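Local coordinates for protein P450 epoxidase (Sorangium cellulosum, PDB 1Q5D) that belongs to the cytochrome P450 family and holds protoporphyrin IX containing iron within a mainly helical fold, at residues A[132-137]-A[379-384]; A[211-216]-A[243-248]; A[277-282]-A[346-351]; A[307-312]-A[318-323]. One frame throughout, in Å; residues are numbered along the deposited sequence.

Interaction 1: residues A[132-137]-A[379-384]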
# COMPACT_ATOMS: atom_id res chain seq x y z
N GLN A 132 5.27 -23.12 3.03
CA GLN A 132 4.81 -23.58 4.33
C GLN A 132 3.35 -23.21 4.63
O GLN A 132 2.63 -23.97 5.27
CB GLN A 132 5.76 -23.15 5.46
CG GLN A 132 5.69 -21.67 5.84
CD GLN A 132 6.65 -21.31 6.98
OE1 GLN A 132 6.96 -20.13 7.17
NE2 GLN A 132 7.10 -22.31 7.72
N LEU A 133 2.91 -22.07 4.11
CA LEU A 133 1.50 -21.68 4.26
C LEU A 133 0.59 -22.65 3.51
O LEU A 133 -0.44 -23.08 4.04
CB LEU A 133 1.27 -20.23 3.80
CG LEU A 133 1.88 -19.16 4.70
CD1 LEU A 133 1.90 -17.80 3.98
CD2 LEU A 133 1.14 -19.06 6.06
N LEU A 134 0.99 -23.03 2.30
CA LEU A 134 0.20 -23.95 1.48
C LEU A 134 0.20 -25.37 2.04
O LEU A 134 -0.83 -26.05 2.02
CB LEU A 134 0.66 -23.92 0.02
CG LEU A 134 0.20 -22.70 -0.81
CD1 LEU A 134 0.84 -22.68 -2.18
CD2 LEU A 134 -1.32 -22.68 -0.95
N ASP A 135 1.34 -25.81 2.57
CA ASP A 135 1.43 -27.12 3.21
C ASP A 135 0.58 -27.20 4.48
O ASP A 135 -0.09 -28.20 4.73
CB ASP A 135 2.88 -27.45 3.54
CG ASP A 135 3.69 -27.80 2.31
OD1 ASP A 135 4.93 -27.88 2.42
OD2 ASP A 135 3.17 -28.01 1.19
N ALA A 136 0.63 -26.13 5.27
CA ALA A 136 -0.11 -26.06 6.53
C ALA A 136 -1.63 -26.15 6.40
O ALA A 136 -2.30 -26.62 7.31
CB ALA A 136 0.28 -24.78 7.30
N ARG A 137 -2.19 -25.72 5.27
CA ARG A 137 -3.65 -25.58 5.19
C ARG A 137 -4.34 -26.09 3.93
O ARG A 137 -5.57 -26.15 3.88
CB ARG A 137 -4.06 -24.13 5.46
CG ARG A 137 -3.74 -23.64 6.86
CD ARG A 137 -4.81 -22.75 7.47
NE ARG A 137 -5.79 -23.53 8.22
CZ ARG A 137 -6.96 -23.94 7.72
NH1 ARG A 137 -7.30 -23.67 6.47
NH2 ARG A 137 -7.78 -24.64 8.49
N VAL A 379 1.29 -15.58 -6.01
CA VAL A 379 0.22 -15.83 -6.98
C VAL A 379 0.66 -16.89 -7.99
O VAL A 379 -0.11 -17.80 -8.30
CB VAL A 379 -0.21 -14.56 -7.72
CG1 VAL A 379 -1.38 -14.88 -8.70
CG2 VAL A 379 -0.61 -13.44 -6.74
N GLY A 380 1.89 -16.79 -8.48
CA GLY A 380 2.43 -17.81 -9.38
C GLY A 380 2.35 -19.20 -8.75
O GLY A 380 1.80 -20.12 -9.34
N THR A 381 2.86 -19.33 -7.53
CA THR A 381 2.87 -20.62 -6.83
C THR A 381 1.50 -21.23 -6.61
O THR A 381 1.28 -22.43 -6.89
CB THR A 381 3.55 -20.48 -5.46
OG1 THR A 381 4.93 -20.16 -5.63
CG2 THR A 381 3.55 -21.81 -4.71
N ILE A 382 0.56 -20.43 -6.09
CA ILE A 382 -0.75 -20.97 -5.75
C ILE A 382 -1.48 -21.55 -6.97
O ILE A 382 -2.11 -22.61 -6.89
CB ILE A 382 -1.62 -19.96 -4.92
CG1 ILE A 382 -2.80 -20.70 -4.27
CG2 ILE A 382 -2.09 -18.80 -5.78
CD1 ILE A 382 -3.54 -19.90 -3.20
N PHE A 383 -1.37 -20.87 -8.11
CA PHE A 383 -2.00 -21.32 -9.35
C PHE A 383 -1.24 -22.46 -10.04
O PHE A 383 -1.85 -23.23 -10.78
CB PHE A 383 -2.21 -20.15 -10.32
CG PHE A 383 -3.44 -19.34 -10.02
CD1 PHE A 383 -3.33 -18.01 -9.62
CD2 PHE A 383 -4.70 -19.92 -10.09
CE1 PHE A 383 -4.47 -17.26 -9.31
CE2 PHE A 383 -5.84 -19.19 -9.80
CZ PHE A 383 -5.72 -17.85 -9.41
N ARG A 384 0.07 -22.54 -9.82
CA ARG A 384 0.87 -23.64 -10.37
C ARG A 384 0.58 -24.91 -9.59
O ARG A 384 0.51 -26.01 -10.15
CB ARG A 384 2.37 -23.33 -10.31
CG ARG A 384 2.92 -22.61 -11.53
CD ARG A 384 4.44 -22.66 -11.67
NE ARG A 384 5.12 -22.01 -10.54
CZ ARG A 384 5.35 -20.71 -10.45
NH1 ARG A 384 4.95 -19.89 -11.41
NH2 ARG A 384 5.97 -20.21 -9.40
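Two helices of the cytochrome P450 core bundle meet where Leu134, on helix 123-137, reaches across to Thr381 and Ile382 on helix 368-385; in the family's letter names these are most likely helices D and L. The leucine carries the whole of one side, dividing its two methyls between neighbouring residues. Leu134 CD1 lies 3.8 Å from Thr381 CG2, the two side chains passing at a slant, while Leu134 CD2 sits 4.1 Å from Ile382 CG1, where the side chains cross at about a right angle. Nothing polar bridges the two segments, and a modest 113 Å² is buried, in keeping with CA atoms of Leu134 and Ile382 that stay 7.9 Å apart.

The rotamer of Thr381 sorts its two branches. With chi1 at -66°, CG2 is anti to the backbone N and turns this methyl to Leu134, whereas OG1 is swung beside the N. There the hydroxyl is gripped twice, by the carbonyl O of Ile377 one turn back and by NE2 of Gln127. Because Gln127 belongs to helix 123-137, this buried polar group adds a second tie between the same two helices. Aromatic groups close the apolar patch: Tyr149 touches both Leu134 and Ile382, and Phe143 and Phe386 pack on Leu134. On another side of helix 368-385, Val379 and Phe383 rest on helix 257-272. The pairing of these two helices, probably D and L, belongs to the D-E-I-L four-helix core of the cytochrome P450 fold.

Interaction 2: residues A[211-216]-A[243-248]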
# COMPACT_ATOMS: atom_id res chain seq x y z
N GLY A 211 14.09 -2.31 20.20
CA GLY A 211 14.89 -3.47 20.57
C GLY A 211 15.66 -4.09 19.41
O GLY A 211 16.82 -4.51 19.57
N VAL A 212 15.01 -4.18 18.25
CA VAL A 212 15.64 -4.70 17.04
C VAL A 212 16.78 -3.79 16.60
O VAL A 212 17.86 -4.27 16.28
CB VAL A 212 14.61 -4.86 15.89
CG1 VAL A 212 15.31 -5.10 14.54
CG2 VAL A 212 13.63 -5.97 16.20
N LEU A 213 16.54 -2.49 16.62
CA LEU A 213 17.56 -1.54 16.23
C LEU A 213 18.76 -1.52 17.20
O LEU A 213 19.91 -1.47 16.76
CB LEU A 213 16.97 -0.14 16.08
CG LEU A 213 15.93 0.04 14.96
CD1 LEU A 213 15.38 1.47 14.97
CD2 LEU A 213 16.55 -0.29 13.62
N ASP A 214 18.49 -1.55 18.50
CA ASP A 214 19.55 -1.61 19.50
C ASP A 214 20.39 -2.89 19.35
O ASP A 214 21.60 -2.86 19.54
CB ASP A 214 18.99 -1.56 20.91
CG ASP A 214 18.58 -0.15 21.34
OD1 ASP A 214 19.15 0.85 20.85
OD2 ASP A 214 17.69 0.05 22.18
N GLU A 215 19.74 -4.01 19.04
CA GLU A 215 20.47 -5.27 18.84
C GLU A 215 21.35 -5.22 17.60
O GLU A 215 22.48 -5.74 17.60
CB GLU A 215 19.51 -6.47 18.76
CG GLU A 215 20.17 -7.84 18.95
CD GLU A 215 20.74 -8.45 17.66
OE1 GLU A 215 20.41 -7.98 16.55
OE2 GLU A 215 21.54 -9.43 17.76
N ARG A 216 20.84 -4.61 16.53
CA ARG A 216 21.61 -4.50 15.30
C ARG A 216 22.77 -3.53 15.49
O ARG A 216 23.80 -3.64 14.82
CB ARG A 216 20.73 -4.06 14.11
CG ARG A 216 21.49 -4.12 12.76
CD ARG A 216 21.72 -5.54 12.24
NE ARG A 216 20.66 -6.43 12.67
CZ ARG A 216 19.54 -6.63 11.98
NH1 ARG A 216 19.38 -6.01 10.81
NH2 ARG A 216 18.60 -7.46 12.44
N GLU A 243 14.49 10.17 12.21
CA GLU A 243 14.24 9.90 10.79
C GLU A 243 14.38 8.40 10.56
O GLU A 243 13.58 7.78 9.85
CB GLU A 243 15.23 10.66 9.90
CG GLU A 243 14.90 12.13 9.66
CD GLU A 243 16.06 12.89 9.05
OE1 GLU A 243 15.89 14.08 8.68
OE2 GLU A 243 17.16 12.31 8.92
N LEU A 244 15.42 7.81 11.15
CA LEU A 244 15.69 6.39 10.97
C LEU A 244 14.55 5.55 11.54
O LEU A 244 14.06 4.61 10.90
CB LEU A 244 17.03 6.03 11.62
CG LEU A 244 17.40 4.55 11.50
CD1 LEU A 244 18.91 4.33 11.58
CD2 LEU A 244 16.66 3.75 12.57
N VAL A 245 14.11 5.88 12.75
CA VAL A 245 13.03 5.11 13.37
C VAL A 245 11.74 5.30 12.57
O VAL A 245 11.01 4.35 12.33
CB VAL A 245 12.81 5.51 14.85
CG1 VAL A 245 11.62 4.76 15.44
CG2 VAL A 245 14.07 5.20 15.65
N ALA A 246 11.50 6.53 12.13
CA ALA A 246 10.30 6.81 11.35
C ALA A 246 10.33 6.06 10.02
O ALA A 246 9.29 5.64 9.53
CB ALA A 246 10.15 8.28 11.11
N LEU A 247 11.52 5.91 9.46
CA LEU A 247 11.68 5.22 8.17
C LEU A 247 11.35 3.74 8.23
O LEU A 247 10.61 3.20 7.39
CB LEU A 247 13.11 5.42 7.63
CG LEU A 247 13.42 4.67 6.34
CD1 LEU A 247 12.57 5.22 5.19
CD2 LEU A 247 14.92 4.76 5.97
N VAL A 248 11.93 3.07 9.22
CA VAL A 248 11.71 1.65 9.38
C VAL A 248 10.27 1.40 9.77
O VAL A 248 9.62 0.50 9.25
CB VAL A 248 12.71 1.03 10.40
CG1 VAL A 248 12.50 -0.48 10.54
CG2 VAL A 248 14.14 1.31 9.98
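Leu213 of helix 195-218 fits against Leu244 and Val245 of helix 241-255, a helix-helix contact of the cytochrome P450 fold in which the long helix G probably packs on the first half of helix I. Packing is tight at one point: Leu213 CD1 comes within 3.5 Å of Leu244 CD2, the two leucines lying alongside with their tips running opposite ways so that their branched ends overlap. The same Leu213 methyl also reaches the neighbouring valine, Val245, whose side chain it meets at a slant. Leu213 CG is anti to its carbonyl carbon (chi1 -65°), which carries the branch off the helix so that CD1 bears on both Leu244 and Val245.

Away from this spot the contact slackens. Val248, one turn beyond Leu244, points toward the other helix, yet its CG2 stays 4.6 Å from Leu213 CD2; it rests instead on Leu209, a turn earlier on helix 195-218, and on Leu226 of helix 225-234. Val245 is partly exposed and also leans on Leu209. The far side of helix 195-218 faces solvent at Gly211 and Glu215, while Asp214 forms a salt bridge with Arg217. Buried Arg216 takes no part across the contact; its NH1 forms a salt bridge with Asp224 and donates to the carbonyl O of Leu162.

The bound ligands lie farther in: the side chain of Val245 is about 11 Å from EPB and that of Leu244 about 13 Å from the haem. Nothing polar crosses between the two segments, and the outer limit of the close packing is the 4.0 Å approach of Leu213 CD1 to Val245 CG2.

Interaction 3: residues A[277-282]-A[346-351]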
# COMPACT_ATOMS: atom_id res chain seq x y z
N LEU A 277 -6.32 -15.87 -16.59
CA LEU A 277 -5.62 -16.99 -15.97
C LEU A 277 -4.96 -17.88 -17.03
O LEU A 277 -3.81 -18.28 -16.88
CB LEU A 277 -6.58 -17.80 -15.11
CG LEU A 277 -6.00 -19.00 -14.36
CD1 LEU A 277 -4.71 -18.62 -13.61
CD2 LEU A 277 -7.05 -19.56 -13.41
N GLU A 278 -5.70 -18.14 -18.10
CA GLU A 278 -5.25 -19.04 -19.16
C GLU A 278 -4.01 -18.52 -19.86
O GLU A 278 -3.15 -19.30 -20.26
CB GLU A 278 -6.37 -19.29 -20.16
CG GLU A 278 -7.42 -20.29 -19.70
CD GLU A 278 -6.83 -21.66 -19.38
OE1 GLU A 278 -6.16 -21.81 -18.33
OE2 GLU A 278 -7.05 -22.60 -20.17
N LEU A 279 -3.92 -17.19 -19.99
CA LEU A 279 -2.77 -16.56 -20.62
C LEU A 279 -1.53 -16.62 -19.74
O LEU A 279 -0.41 -16.76 -20.24
CB LEU A 279 -3.07 -15.09 -20.96
CG LEU A 279 -4.05 -14.83 -22.11
CD1 LEU A 279 -4.47 -13.37 -22.13
CD2 LEU A 279 -3.44 -15.24 -23.45
N VAL A 280 -1.73 -16.51 -18.43
CA VAL A 280 -0.61 -16.52 -17.50
C VAL A 280 -0.10 -17.95 -17.31
O VAL A 280 1.08 -18.16 -16.99
CB VAL A 280 -0.96 -15.86 -16.16
CG1 VAL A 280 0.21 -15.95 -15.20
CG2 VAL A 280 -1.35 -14.40 -16.38
N LYS A 281 -0.98 -18.92 -17.51
CA LYS A 281 -0.60 -20.32 -17.48
C LYS A 281 0.21 -20.65 -18.72
O LYS A 281 1.22 -21.34 -18.65
CB LYS A 281 -1.84 -21.22 -17.39
CG LYS A 281 -2.42 -21.37 -15.98
CD LYS A 281 -3.74 -22.15 -16.00
CE LYS A 281 -4.15 -22.57 -14.59
NZ LYS A 281 -5.46 -23.28 -14.56
N ALA A 282 -0.24 -20.12 -19.86
CA ALA A 282 0.45 -20.30 -21.14
C ALA A 282 1.79 -19.56 -21.18
O ALA A 282 2.79 -20.13 -21.62
CB ALA A 282 -0.44 -19.84 -22.29
N PHE A 346 -10.26 -6.08 -17.76
CA PHE A 346 -9.03 -6.61 -17.18
C PHE A 346 -8.23 -7.28 -18.28
O PHE A 346 -8.57 -8.37 -18.75
CB PHE A 346 -9.39 -7.60 -16.07
CG PHE A 346 -8.20 -8.22 -15.36
CD1 PHE A 346 -7.25 -7.43 -14.72
CD2 PHE A 346 -8.05 -9.60 -15.31
CE1 PHE A 346 -6.17 -8.00 -14.06
CE2 PHE A 346 -6.97 -10.18 -14.66
CZ PHE A 346 -6.04 -9.39 -14.03
N ASP A 347 -7.15 -6.63 -18.70
CA ASP A 347 -6.38 -7.10 -19.86
C ASP A 347 -4.91 -7.26 -19.50
O ASP A 347 -4.17 -6.30 -19.50
CB ASP A 347 -6.53 -6.12 -21.02
CG ASP A 347 -5.78 -6.56 -22.26
OD1 ASP A 347 -5.23 -7.68 -22.29
OD2 ASP A 347 -5.69 -5.82 -23.25
N VAL A 348 -4.50 -8.48 -19.19
CA VAL A 348 -3.14 -8.74 -18.73
C VAL A 348 -2.06 -8.58 -19.82
O VAL A 348 -0.87 -8.72 -19.54
CB VAL A 348 -3.04 -10.13 -18.08
CG1 VAL A 348 -3.99 -10.23 -16.89
CG2 VAL A 348 -3.34 -11.24 -19.10
N ARG A 349 -2.49 -8.27 -21.04
CA ARG A 349 -1.59 -7.97 -22.15
C ARG A 349 -1.44 -6.47 -22.40
O ARG A 349 -0.57 -6.04 -23.15
CB ARG A 349 -2.09 -8.63 -23.43
CG ARG A 349 -1.98 -10.13 -23.48
CD ARG A 349 -2.60 -10.73 -24.75
NE ARG A 349 -2.20 -12.11 -25.00
CZ ARG A 349 -0.96 -12.49 -25.30
NH1 ARG A 349 0.02 -11.59 -25.40
NH2 ARG A 349 -0.68 -13.77 -25.50
N ARG A 350 -2.29 -5.66 -21.77
CA ARG A 350 -2.24 -4.23 -22.02
C ARG A 350 -0.91 -3.63 -21.57
O ARG A 350 -0.21 -4.17 -20.72
CB ARG A 350 -3.42 -3.50 -21.38
CG ARG A 350 -3.20 -3.03 -19.96
CD ARG A 350 -4.24 -1.99 -19.50
NE ARG A 350 -5.59 -2.50 -19.63
CZ ARG A 350 -6.54 -1.96 -20.38
NH1 ARG A 350 -6.28 -0.86 -21.09
NH2 ARG A 350 -7.74 -2.51 -20.42
N ASP A 351 -0.57 -2.49 -22.16
CA ASP A 351 0.52 -1.69 -21.66
C ASP A 351 0.05 -1.04 -20.36
O ASP A 351 -0.92 -0.27 -20.38
CB ASP A 351 0.89 -0.62 -22.67
CG ASP A 351 2.21 0.03 -22.37
OD1 ASP A 351 2.61 0.04 -21.20
OD2 ASP A 351 2.94 0.54 -23.26
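A guanidinium group in contact with a leucine methyl is the odd feature here: Arg349 brings NE within 3.7 Å of Leu279 CD2, and its NH2 comes equally near that methyl. The arginine chain is extended from CG to NE and crosses the leucine at about a right angle, with the methyl approaching the guanidinium obliquely. NH2 is not left to this apolar neighbour, since it forms a salt bridge with Glu283, just past the end of helix 274-282. Leu279 CD1 touches both loop residues, 3.9 Å from Val348 CG2 and close to Arg349 NE. With Val348 CG1 anti to the carbonyl carbon (chi1 -60°), CG2 is left between the backbone N and that carbon, toward Leu279. Ala276 and Ala290 pack on Val348 as well, tucking it between helices 274-282 and 287-297.

The loop holds its own shape. A type I turn runs from Asp347 to Arg350, and Asp347 OD1 accepts from Arg349 N at 3.1 Å, an Asx turn whose donor stands 55° out of the carboxylate plane. Val348 and Arg350 both give their carbonyls to Asn289 ND2. Arg350 itself points to Glu293, forming a salt bridge through NE, while Glu293 also takes the backbone N of Asp347. This is consistent with the glutamate-arginine network that links the ExxR helix to the meander loop of cytochromes P450.

Interaction 4: residues A[307-312]-A[318-323]. With HEM (protoporphyrin IX containing Fe), chain B.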
# COMPACT_ATOMS: atom_id res chain seq x y z
N ARG A 307 -2.79 15.35 -1.00
CA ARG A 307 -1.84 16.46 -1.09
C ARG A 307 -2.50 17.67 -0.44
O ARG A 307 -3.71 17.67 -0.23
CB ARG A 307 -1.51 16.77 -2.55
CG ARG A 307 -0.70 15.67 -3.25
CD ARG A 307 0.65 15.46 -2.60
NE ARG A 307 1.53 14.59 -3.36
CZ ARG A 307 1.68 13.30 -3.13
NH1 ARG A 307 0.95 12.70 -2.18
NH2 ARG A 307 2.53 12.60 -3.87
N PHE A 308 -1.70 18.69 -0.15
CA PHE A 308 -2.21 19.91 0.47
C PHE A 308 -1.75 21.16 -0.27
O PHE A 308 -0.59 21.26 -0.66
CB PHE A 308 -1.79 19.97 1.94
CG PHE A 308 -2.12 18.72 2.71
CD1 PHE A 308 -1.21 17.67 2.77
CD2 PHE A 308 -3.33 18.59 3.37
CE1 PHE A 308 -1.51 16.50 3.46
CE2 PHE A 308 -3.63 17.42 4.08
CZ PHE A 308 -2.72 16.39 4.12
N ALA A 309 -2.67 22.09 -0.49
CA ALA A 309 -2.37 23.33 -1.21
C ALA A 309 -1.47 24.24 -0.40
O ALA A 309 -1.81 24.62 0.72
CB ALA A 309 -3.67 24.06 -1.57
N ARG A 310 -0.32 24.61 -0.97
CA ARG A 310 0.65 25.46 -0.28
C ARG A 310 0.32 26.94 -0.42
O ARG A 310 0.99 27.79 0.19
CB ARG A 310 2.06 25.19 -0.82
CG ARG A 310 2.58 23.80 -0.48
CD ARG A 310 3.86 23.43 -1.21
NE ARG A 310 5.00 24.16 -0.68
CZ ARG A 310 5.99 24.64 -1.42
NH1 ARG A 310 5.98 24.47 -2.73
NH2 ARG A 310 6.99 25.29 -0.84
N GLN A 311 -0.71 27.25 -1.21
CA GLN A 311 -1.09 28.62 -1.53
C GLN A 311 -2.47 28.58 -2.19
O GLN A 311 -2.91 27.53 -2.64
CB GLN A 311 -0.08 29.22 -2.50
CG GLN A 311 -0.22 28.66 -3.91
CD GLN A 311 0.85 29.14 -4.86
OE1 GLN A 311 1.99 29.35 -4.46
NE2 GLN A 311 0.48 29.31 -6.13
N ASP A 312 -3.14 29.73 -2.25
CA ASP A 312 -4.39 29.83 -3.00
C ASP A 312 -4.12 29.57 -4.48
O ASP A 312 -3.09 29.99 -5.01
CB ASP A 312 -4.99 31.23 -2.85
CG ASP A 312 -5.57 31.48 -1.48
OD1 ASP A 312 -6.02 32.62 -1.25
OD2 ASP A 312 -5.62 30.62 -0.57
N ALA A 318 -11.99 25.13 -9.84
CA ALA A 318 -12.24 25.29 -8.41
C ALA A 318 -11.28 26.28 -7.78
O ALA A 318 -10.11 26.36 -8.16
CB ALA A 318 -12.16 23.94 -7.70
N SER A 319 -11.78 27.02 -6.80
CA SER A 319 -10.95 27.97 -6.07
C SER A 319 -10.44 27.32 -4.80
O SER A 319 -11.10 27.34 -3.76
CB SER A 319 -11.76 29.22 -5.73
OG SER A 319 -12.23 29.83 -6.92
N ILE A 320 -9.24 26.74 -4.89
CA ILE A 320 -8.65 26.02 -3.77
C ILE A 320 -7.83 26.96 -2.90
O ILE A 320 -6.98 27.70 -3.40
CB ILE A 320 -7.78 24.85 -4.29
CG1 ILE A 320 -8.62 23.94 -5.19
CG2 ILE A 320 -7.19 24.07 -3.12
CD1 ILE A 320 -7.84 22.84 -5.88
N LYS A 321 -8.08 26.92 -1.60
CA LYS A 321 -7.37 27.80 -0.68
C LYS A 321 -6.13 27.15 -0.06
O LYS A 321 -6.03 25.92 0.03
CB LYS A 321 -8.32 28.33 0.40
CG LYS A 321 -9.59 28.98 -0.14
CD LYS A 321 -9.30 30.11 -1.14
CE LYS A 321 -10.58 30.82 -1.58
NZ LYS A 321 -10.47 31.40 -2.95
N LYS A 322 -5.20 27.98 0.38
CA LYS A 322 -3.99 27.52 1.05
C LYS A 322 -4.30 26.59 2.22
O LYS A 322 -5.14 26.91 3.06
CB LYS A 322 -3.19 28.72 1.56
CG LYS A 322 -1.94 28.34 2.33
CD LYS A 322 -1.07 29.55 2.57
CE LYS A 322 0.01 29.23 3.60
NZ LYS A 322 1.06 28.39 2.99
N GLY A 323 -3.61 25.45 2.27
CA GLY A 323 -3.75 24.52 3.38
C GLY A 323 -4.92 23.55 3.28
O GLY A 323 -5.14 22.74 4.18
CHA HEM B . 4.64 5.20 -0.95
CHB HEM B . 1.53 2.20 -3.08
CHC HEM B . 4.01 -1.60 -1.32
CHD HEM B . 6.73 1.40 1.27
C1A HEM B . 3.64 4.71 -1.75
C2A HEM B . 2.78 5.50 -2.60
C3A HEM B . 1.90 4.67 -3.17
C4A HEM B . 2.20 3.33 -2.71
CMA HEM B . 0.78 5.07 -4.17
CAA HEM B . 2.87 7.03 -2.79
CBA HEM B . 1.84 7.74 -1.90
CGA HEM B . 1.89 9.24 -2.18
O1A HEM B . 1.20 10.02 -1.46
O2A HEM B . 2.62 9.65 -3.13
C1B HEM B . 1.96 0.93 -2.77
C2B HEM B . 1.31 -0.26 -3.26
C3B HEM B . 1.97 -1.30 -2.77
C4B HEM B . 3.07 -0.82 -1.95
CMB HEM B . 0.05 -0.35 -4.16
CAB HEM B . 1.56 -2.75 -3.10
CBB HEM B . 1.93 -3.77 -2.34
C1C HEM B . 4.99 -1.14 -0.49
C2C HEM B . 5.99 -1.93 0.18
C3C HEM B . 6.74 -1.08 0.90
C4C HEM B . 6.23 0.26 0.68
CMC HEM B . 6.11 -3.47 0.05
CAC HEM B . 7.94 -1.34 1.82
CBC HEM B . 8.57 -2.52 1.81
C1D HEM B . 6.37 2.69 0.96
C2D HEM B . 6.89 3.84 1.63
C3D HEM B . 6.25 5.03 0.95
C4D HEM B . 5.39 4.47 -0.06
CMD HEM B . 7.90 3.85 2.79
CAD HEM B . 6.49 6.51 1.25
CBD HEM B . 7.40 7.02 0.11
CGD HEM B . 7.68 8.49 0.27
O1D HEM B . 6.79 9.21 0.77
O2D HEM B . 8.81 8.94 -0.09
NA HEM B . 3.27 3.39 -1.84
NB HEM B . 3.04 0.58 -1.97
NC HEM B . 5.16 0.18 -0.16
ND HEM B . 5.48 3.09 -0.03
FE HEM B . 4.32 1.80 -1.13
O HOH W 1 2.85 1.85 0.50
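Backbone and side-chain hydrogen bonds tie Ala309, Arg310 and Asp312 to the returning segment at Lys322 and Gly323. Lys322 N gives a nearly straight bond (162°) to Asp312 OD2 at 2.8 Å, meeting the oxygen almost end-on to its C-O bond. The lysine chain runs extended alongside Arg310 and turns only at chi4 (75°), placing NZ 2.9 Å from Arg310 O, well above that carbonyl's plane. Gly323 N also donates to Ala309 O, though the modelled separation is implausibly short and its exact geometry doubtful. Apolar side-chain packing across the segments is limited to Ala309 CB against Ile320 CG2 at 3.8 Å; Trp50 backs the isoleucine. A weaker CA-H...O contact links Asp312 CA to Ile320 O at 3.4 Å.

The haem is held by two nearly straight hydrogen bonds from Arg307, whose guanidinium meets a propionate edge-on and in plane, NH1 lying 2.8 Å from HEM O1A and NH2 3.0 Å from HEM O2A, a two-pronged hold that should fix the carboxylate's rotation. His103, Arg107, Thr305 and His363 also hydrogen-bond to the haem. Strand 304-309 of the mixed sheet thus links the two-stranded hairpin 313-320 to the propionate-binding site of the cytochrome P450 haem pocket.

The four contacts spread round the haem in a single P450 fold. Interaction 1 ties early helix 123-137 to late helix 368-385 and brackets the rest in sequence; interaction 2 closes next, before interaction 3 opens, and interaction 4 lies within the span of interaction 3. Interactions 1 and 3 are neighbours, their centres about 21 Å apart, and meet where Phe383 CD2 packs 3.8 Å from Leu277 CD1. Interactions 1 and 4 lie on opposite sides of the chain's centre, about 48 Å between centres, as do 2 and 3 at about 41 Å. Interactions 1 and 2 pair helices, interaction 3 sets a loop on helix 274-282, and interaction 4 brings the beta sheet to the haem.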